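PDB 6WBT: cellulase IBT99 from Metagenomes, which probably hydrolyses 6-phosphorylated alpha-glucosides with the help of bound NAD and manganese, as in other family 4 glycoside hydrolases. Local coordinates for residues 141-146 with 164-169; 329-334 with 363-368. All blocks are in the same frame, centred on the assembly; numbering follows the deposited sequence.

Interaction 1 (141-146 with 164-169); sequences KYWIVN and KARIIN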
loop_
_atom_site.group_PDB
_atom_site.type_symbol
_atom_site.label_atom_id
_atom_site.label_comp_id
_atom_site.label_asym_id
_atom_site.label_seq_id
_atom_site.Cartn_x
_atom_site.Cartn_y
_atom_site.Cartn_z
ATOM N N LYS A 141 -32.251 1.359 13.624
ATOM C CA LYS A 141 -31.303 2.462 13.712
ATOM C C LYS A 141 -30.676 2.558 15.099
ATOM O O LYS A 141 -30.376 3.654 15.578
ATOM C CB LYS A 141 -31.975 3.785 13.347
ATOM C CG LYS A 141 -32.197 3.992 11.859
ATOM C CD LYS A 141 -32.570 5.436 11.562
ATOM C CE LYS A 141 -32.668 5.694 10.067
ATOM N NZ LYS A 141 -32.918 7.134 9.775
ATOM N N TYR A 142 -30.473 1.417 15.755
ATOM C CA TYR A 142 -29.909 1.417 17.094
ATOM C C TYR A 142 -28.456 1.880 17.064
ATOM O O TYR A 142 -27.803 1.916 16.017
ATOM C CB TYR A 142 -30.001 0.022 17.717
ATOM C CG TYR A 142 -28.975 -0.959 17.191
ATOM C CD1 TYR A 142 -29.217 -1.699 16.040
ATOM C CD2 TYR A 142 -27.764 -1.148 17.847
ATOM C CE1 TYR A 142 -28.281 -2.595 15.557
ATOM C CE2 TYR A 142 -26.823 -2.036 17.369
ATOM C CZ TYR A 142 -27.086 -2.759 16.227
ATOM O OH TYR A 142 -26.148 -3.647 15.755
ATOM N N TRP A 143 -27.948 2.237 18.240
ATOM C CA TRP A 143 -26.547 2.597 18.399
ATOM C C TRP A 143 -26.041 2.041 19.718
ATOM O O TRP A 143 -26.694 2.203 20.754
ATOM C CB TRP A 143 -26.341 4.115 18.356
ATOM C CG TRP A 143 -26.346 4.681 16.973
ATOM C CD1 TRP A 143 -27.276 5.523 16.436
ATOM C CD2 TRP A 143 -25.378 4.441 15.944
ATOM N NE1 TRP A 143 -26.944 5.827 15.138
ATOM C CE2 TRP A 143 -25.784 5.176 14.812
ATOM C CE3 TRP A 143 -24.208 3.680 15.871
ATOM C CZ2 TRP A 143 -25.063 5.168 13.621
ATOM C CZ3 TRP A 143 -23.493 3.676 14.687
ATOM C CH2 TRP A 143 -23.922 4.414 13.577
ATOM N N ILE A 144 -24.888 1.387 19.675
ATOM C CA ILE A 144 -24.238 0.858 20.868
ATOM C C ILE A 144 -22.991 1.697 21.110
ATOM O O ILE A 144 -21.947 1.476 20.484
ATOM C CB ILE A 144 -23.886 -0.627 20.725
ATOM C CG1 ILE A 144 -25.139 -1.442 20.425
ATOM C CG2 ILE A 144 -23.210 -1.125 21.996
ATOM C CD1 ILE A 144 -24.861 -2.910 20.253
ATOM N N VAL A 145 -23.091 2.658 22.020
ATOM C CA VAL A 145 -21.930 3.442 22.403
ATOM C C VAL A 145 -21.141 2.643 23.433
ATOM O O VAL A 145 -21.372 2.761 24.645
ATOM C CB VAL A 145 -22.344 4.833 22.931
ATOM C CG1 VAL A 145 -21.117 5.608 23.370
ATOM C CG2 VAL A 145 -23.098 5.597 21.847
ATOM N N ASN A 146 -20.225 1.806 22.953
ATOM C CA ASN A 146 -19.483 0.902 23.819
ATOM C C ASN A 146 -18.271 1.615 24.401
ATOM O O ASN A 146 -17.459 2.181 23.661
ATOM C CB ASN A 146 -19.062 -0.340 23.040
ATOM C CG ASN A 146 -18.178 -1.265 23.851
ATOM O OD1 ASN A 146 -18.309 -1.366 25.071
ATOM N ND2 ASN A 146 -17.260 -1.945 23.174
ATOM N N LYS A 164 -20.829 -5.032 10.290
ATOM C CA LYS A 164 -21.983 -4.187 10.015
ATOM C C LYS A 164 -22.650 -3.655 11.277
ATOM O O LYS A 164 -23.687 -2.990 11.177
ATOM C CB LYS A 164 -23.015 -4.959 9.184
ATOM C CG LYS A 164 -22.494 -5.468 7.850
ATOM C CD LYS A 164 -22.210 -4.328 6.887
ATOM C CE LYS A 164 -21.865 -4.856 5.504
ATOM N NZ LYS A 164 -22.965 -5.692 4.945
ATOM N N ALA A 165 -22.086 -3.924 12.451
ATOM C CA ALA A 165 -22.713 -3.509 13.698
ATOM C C ALA A 165 -22.703 -1.992 13.836
ATOM O O ALA A 165 -21.709 -1.328 13.527
ATOM C CB ALA A 165 -21.996 -4.145 14.889
ATOM N N ARG A 166 -23.825 -1.445 14.306
ATOM C CA ARG A 166 -23.947 -0.009 14.555
ATOM C C ARG A 166 -23.419 0.268 15.959
ATOM O O ARG A 166 -24.165 0.512 16.911
ATOM C CB ARG A 166 -25.391 0.446 14.379
ATOM C CG ARG A 166 -26.079 -0.174 13.171
ATOM C CD ARG A 166 -27.470 0.397 12.936
ATOM N NE ARG A 166 -27.440 1.621 12.139
ATOM C CZ ARG A 166 -27.590 2.843 12.639
ATOM N NH1 ARG A 166 -27.548 3.898 11.836
ATOM N NH2 ARG A 166 -27.791 3.011 13.938
ATOM N N ILE A 167 -22.094 0.219 16.082
ATOM C CA ILE A 167 -21.410 0.339 17.361
ATOM C C ILE A 167 -20.300 1.373 17.232
ATOM O O ILE A 167 -19.684 1.525 16.172
ATOM C CB ILE A 167 -20.851 -1.026 17.832
ATOM C CG1 ILE A 167 -20.233 -0.921 19.229
ATOM C CG2 ILE A 167 -19.840 -1.571 16.830
ATOM C CD1 ILE A 167 -19.650 -2.223 19.736
ATOM N N ILE A 168 -20.058 2.102 18.320
ATOM C CA ILE A 168 -18.976 3.076 18.395
ATOM C C ILE A 168 -18.240 2.862 19.711
ATOM O O ILE A 168 -18.827 3.012 20.790
ATOM C CB ILE A 168 -19.485 4.523 18.277
ATOM C CG1 ILE A 168 -18.408 5.511 18.737
ATOM C CG2 ILE A 168 -20.788 4.711 19.047
ATOM C CD1 ILE A 168 -18.813 6.960 18.606
ATOM N N ASN A 169 -16.963 2.504 19.624
ATOM C CA ASN A 169 -16.133 2.240 20.791
ATOM C C ASN A 169 -15.347 3.494 21.151
ATOM O O ASN A 169 -14.659 4.065 20.298
ATOM C CB ASN A 169 -15.185 1.072 20.527
ATOM C CG ASN A 169 -15.909 -0.165 20.029
ATOM O OD1 ASN A 169 -16.384 -0.980 20.819
ATOM N ND2 ASN A 169 -15.999 -0.309 18.711
#
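R166 packs against both W143 and Y142, just where strands 143-146 and 167-169 come together in parallel. The backbone ladder has three hydrogen bonds: I144 N to R166 O (3.0 Å), I168 N to I144 O (2.9 Å) and N146 N to I168 O (2.8 Å). Among side chains, N146 ND2 donates to N169 OD1 at 2.7 Å, in the carbonyl plane of N169, with the two amide planes 79° apart. N146 OD1 is hydrogen-bonded to S148 OG.

Two rings pack on R166. Its CB makes CH-pi contacts over the faces of both rings. The chain bends at chi3 (86°), and this brings CZ over the W143 six-membered ring, 4.0 Å from its centroid, in a cation-pi contact. A serine in place of W143 offers no ring, which is likely to leave the guanidinium freer to turn.

Apolar contacts line both sheet faces. V145 CG2 meets I168 CG2 (3.7 Å), on the side covered by helix 321-334. On the other side I167 CD1 touches N146 CB (3.8 Å). The chemistry thus divides: aromatic rings hold the arginine at the start, and amides pair at the far ends, with the N146 side chain about 7 Å from NAD.

Interaction 2 (329-334 with 363-368); sequences VESLIH and GYVTDR
S331 and V365 join helix 321-334 to strand 358-366 through a polar contact. S331 OG donates to V365 O at 2.8 Å, with the donor tilted 35° from the carbonyl plane. S331 OG lies anti to the backbone N of S331 (chi1 -174°), on the side that faces the strand. S338 N also bonds to this oxygen, so OG has two polar partners.

Apolar contacts lie beside it. V365 CG1 touches two successive helix residues, 3.8 Å from S331 CB and 3.7 Å from L332 CD2. The L332 and V365 side chains meet at a slant.

Past the strand, the backbone of D367 comes up against the helix. D367 CA makes a CA-H...O contact with L332 O at 3.4 Å. An ST turn shapes this bend: T366 OG1 accepts from R368 N at 3.0 Å and is also bonded to G369 O. D335 OD1 holds D367 N.

The same strand reaches the second subunit, where the Y364 ring stacks on Y364 of that chain. The short segments 329-334 and 363-366 meet at 58°. The contact is typical of a helix laid across a beta sheet, in an alpha/beta fold whose Rossmann-type sheet is extended by antiparallel strands.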
loop_
_atom_site.group_PDB
_atom_site.type_symbol
_atom_site.label_atom_id
_atom_site.label_comp_id
_atom_site.label_asym_id
_atom_site.label_seq_id
_atom_site.Cartn_x
_atom_site.Cartn_y
_atom_site.Cartn_z
ATOM N N VAL A 329 -23.732 10.057 22.431
ATOM C CA VAL A 329 -25.116 9.700 22.122
ATOM C C VAL A 329 -25.889 10.924 21.659
ATOM O O VAL A 329 -26.652 10.867 20.687
ATOM C CB VAL A 329 -25.796 9.054 23.343
ATOM C CG1 VAL A 329 -27.226 8.660 23.000
ATOM C CG2 VAL A 329 -24.998 7.869 23.852
ATOM N N GLU A 330 -25.715 12.047 22.358
ATOM C CA GLU A 330 -26.404 13.276 21.981
ATOM C C GLU A 330 -26.024 13.707 20.571
ATOM O O GLU A 330 -26.875 14.173 19.803
ATOM C CB GLU A 330 -26.083 14.374 22.992
ATOM C CG GLU A 330 -26.734 15.709 22.700
ATOM C CD GLU A 330 -26.309 16.783 23.679
ATOM O OE1 GLU A 330 -25.954 16.440 24.826
ATOM O OE2 GLU A 330 -26.325 17.972 23.301
ATOM N N SER A 331 -24.749 13.549 20.206
ATOM C CA SER A 331 -24.324 13.881 18.853
ATOM C C SER A 331 -24.845 12.881 17.829
ATOM O O SER A 331 -24.969 13.230 16.651
ATOM C CB SER A 331 -22.799 13.961 18.783
ATOM O OG SER A 331 -22.373 14.422 17.512
ATOM N N LEU A 332 -25.150 11.652 18.251
ATOM C CA LEU A 332 -25.779 10.681 17.364
ATOM C C LEU A 332 -27.252 10.991 17.133
ATOM O O LEU A 332 -27.792 10.664 16.069
ATOM C CB LEU A 332 -25.632 9.269 17.938
ATOM C CG LEU A 332 -24.237 8.645 17.974
ATOM C CD1 LEU A 332 -24.205 7.460 18.926
ATOM C CD2 LEU A 332 -23.817 8.212 16.582
ATOM N N ILE A 333 -27.912 11.616 18.107
ATOM C CA ILE A 333 -29.339 11.900 17.988
ATOM C C ILE A 333 -29.577 13.111 17.095
ATOM O O ILE A 333 -30.390 13.065 16.164
ATOM C CB ILE A 333 -29.959 12.102 19.382
ATOM C CG1 ILE A 333 -29.732 10.867 20.252
ATOM C CG2 ILE A 333 -31.446 12.400 19.268
ATOM C CD1 ILE A 333 -29.868 11.132 21.732
ATOM N N HIS A 334 -28.872 14.209 17.360
ATOM C CA HIS A 334 -29.107 15.472 16.674
ATOM C C HIS A 334 -28.096 15.763 15.573
ATOM O O HIS A 334 -28.154 16.843 14.978
ATOM C CB HIS A 334 -29.107 16.624 17.683
ATOM C CG HIS A 334 -30.270 16.602 18.623
ATOM N ND1 HIS A 334 -30.364 17.441 19.712
ATOM C CD2 HIS A 334 -31.393 15.845 18.634
ATOM C CE1 HIS A 334 -31.494 17.201 20.355
ATOM N NE2 HIS A 334 -32.136 16.236 19.721
ATOM N N GLY A 363 -12.633 12.007 15.226
ATOM C CA GLY A 363 -13.656 11.856 14.210
ATOM C C GLY A 363 -14.888 12.653 14.575
ATOM O O GLY A 363 -15.113 12.995 15.741
ATOM N N TYR A 364 -15.691 12.949 13.557
ATOM C CA TYR A 364 -16.913 13.727 13.717
ATOM C C TYR A 364 -18.095 12.776 13.860
ATOM O O TYR A 364 -18.406 12.019 12.932
ATOM C CB TYR A 364 -17.113 14.674 12.533
ATOM C CG TYR A 364 -16.079 15.777 12.458
ATOM C CD1 TYR A 364 -14.827 15.546 11.900
ATOM C CD2 TYR A 364 -16.353 17.046 12.948
ATOM C CE1 TYR A 364 -13.879 16.551 11.832
ATOM C CE2 TYR A 364 -15.411 18.057 12.884
ATOM C CZ TYR A 364 -14.176 17.803 12.325
ATOM O OH TYR A 364 -13.235 18.804 12.259
ATOM N N VAL A 365 -18.747 12.815 15.019
ATOM C CA VAL A 365 -19.855 11.913 15.318
ATOM C C VAL A 365 -21.107 12.430 14.617
ATOM O O VAL A 365 -21.637 13.487 14.968
ATOM C CB VAL A 365 -20.081 11.784 16.829
ATOM C CG1 VAL A 365 -21.311 10.935 17.108
ATOM C CG2 VAL A 365 -18.853 11.187 17.499
ATOM N N THR A 366 -21.581 11.684 13.626
ATOM C CA THR A 366 -22.803 11.995 12.904
ATOM C C THR A 366 -23.897 11.013 13.302
ATOM O O THR A 366 -23.653 10.016 13.983
ATOM C CB THR A 366 -22.574 11.944 11.389
ATOM O OG1 THR A 366 -22.575 10.579 10.952
ATOM C CG2 THR A 366 -21.237 12.575 11.033
ATOM N N ASP A 367 -25.122 11.301 12.857
ATOM C CA ASP A 367 -26.219 10.369 13.100
ATOM C C ASP A 367 -26.105 9.101 12.264
ATOM O O ASP A 367 -26.932 8.197 12.429
ATOM C CB ASP A 367 -27.565 11.046 12.832
ATOM C CG ASP A 367 -27.780 11.358 11.366
ATOM O OD1 ASP A 367 -26.914 12.028 10.763
ATOM O OD2 ASP A 367 -28.813 10.925 10.813
ATOM N N ARG A 368 -25.113 9.016 11.378
ATOM C CA ARG A 368 -24.877 7.837 10.561
ATOM C C ARG A 368 -23.666 7.034 11.012
ATOM O O ARG A 368 -23.427 5.948 10.472
ATOM C CB ARG A 368 -24.690 8.245 9.091
ATOM C CG ARG A 368 -25.667 9.305 8.609
ATOM C CD ARG A 368 -25.239 9.870 7.266
ATOM N NE ARG A 368 -23.896 10.442 7.322
ATOM C CZ ARG A 368 -23.634 11.703 7.656
ATOM N NH1 ARG A 368 -24.624 12.530 7.963
ATOM N NH2 ARG A 368 -22.382 12.137 7.681
#

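Overall arrangement
The two contacts have centres about 11 Å apart and share one mixed sheet. Interaction 1 comes first in the chain. It lies in the beta-alpha-beta unit of strand 143-146, helix 151-161 and strand 167-170, in the Rossmann-type N-terminal part. Interaction 2 follows, in the C-terminal part of the family 4 glycosyl hydrolase. Its strand 358-366 is separated from 167-170 by strand 338-345. Helix 321-334 bridges the two: V329 CG2 and L332 CD1 pack on V145 CG2, each at 3.6 Å. W143 CZ2 also meets R368 C at 3.5 Å. The nucleotide-binding part and the C-terminal part are therefore built as one continuous core, with NAD close to interaction 1 and a neighbouring subunit close to interaction 2.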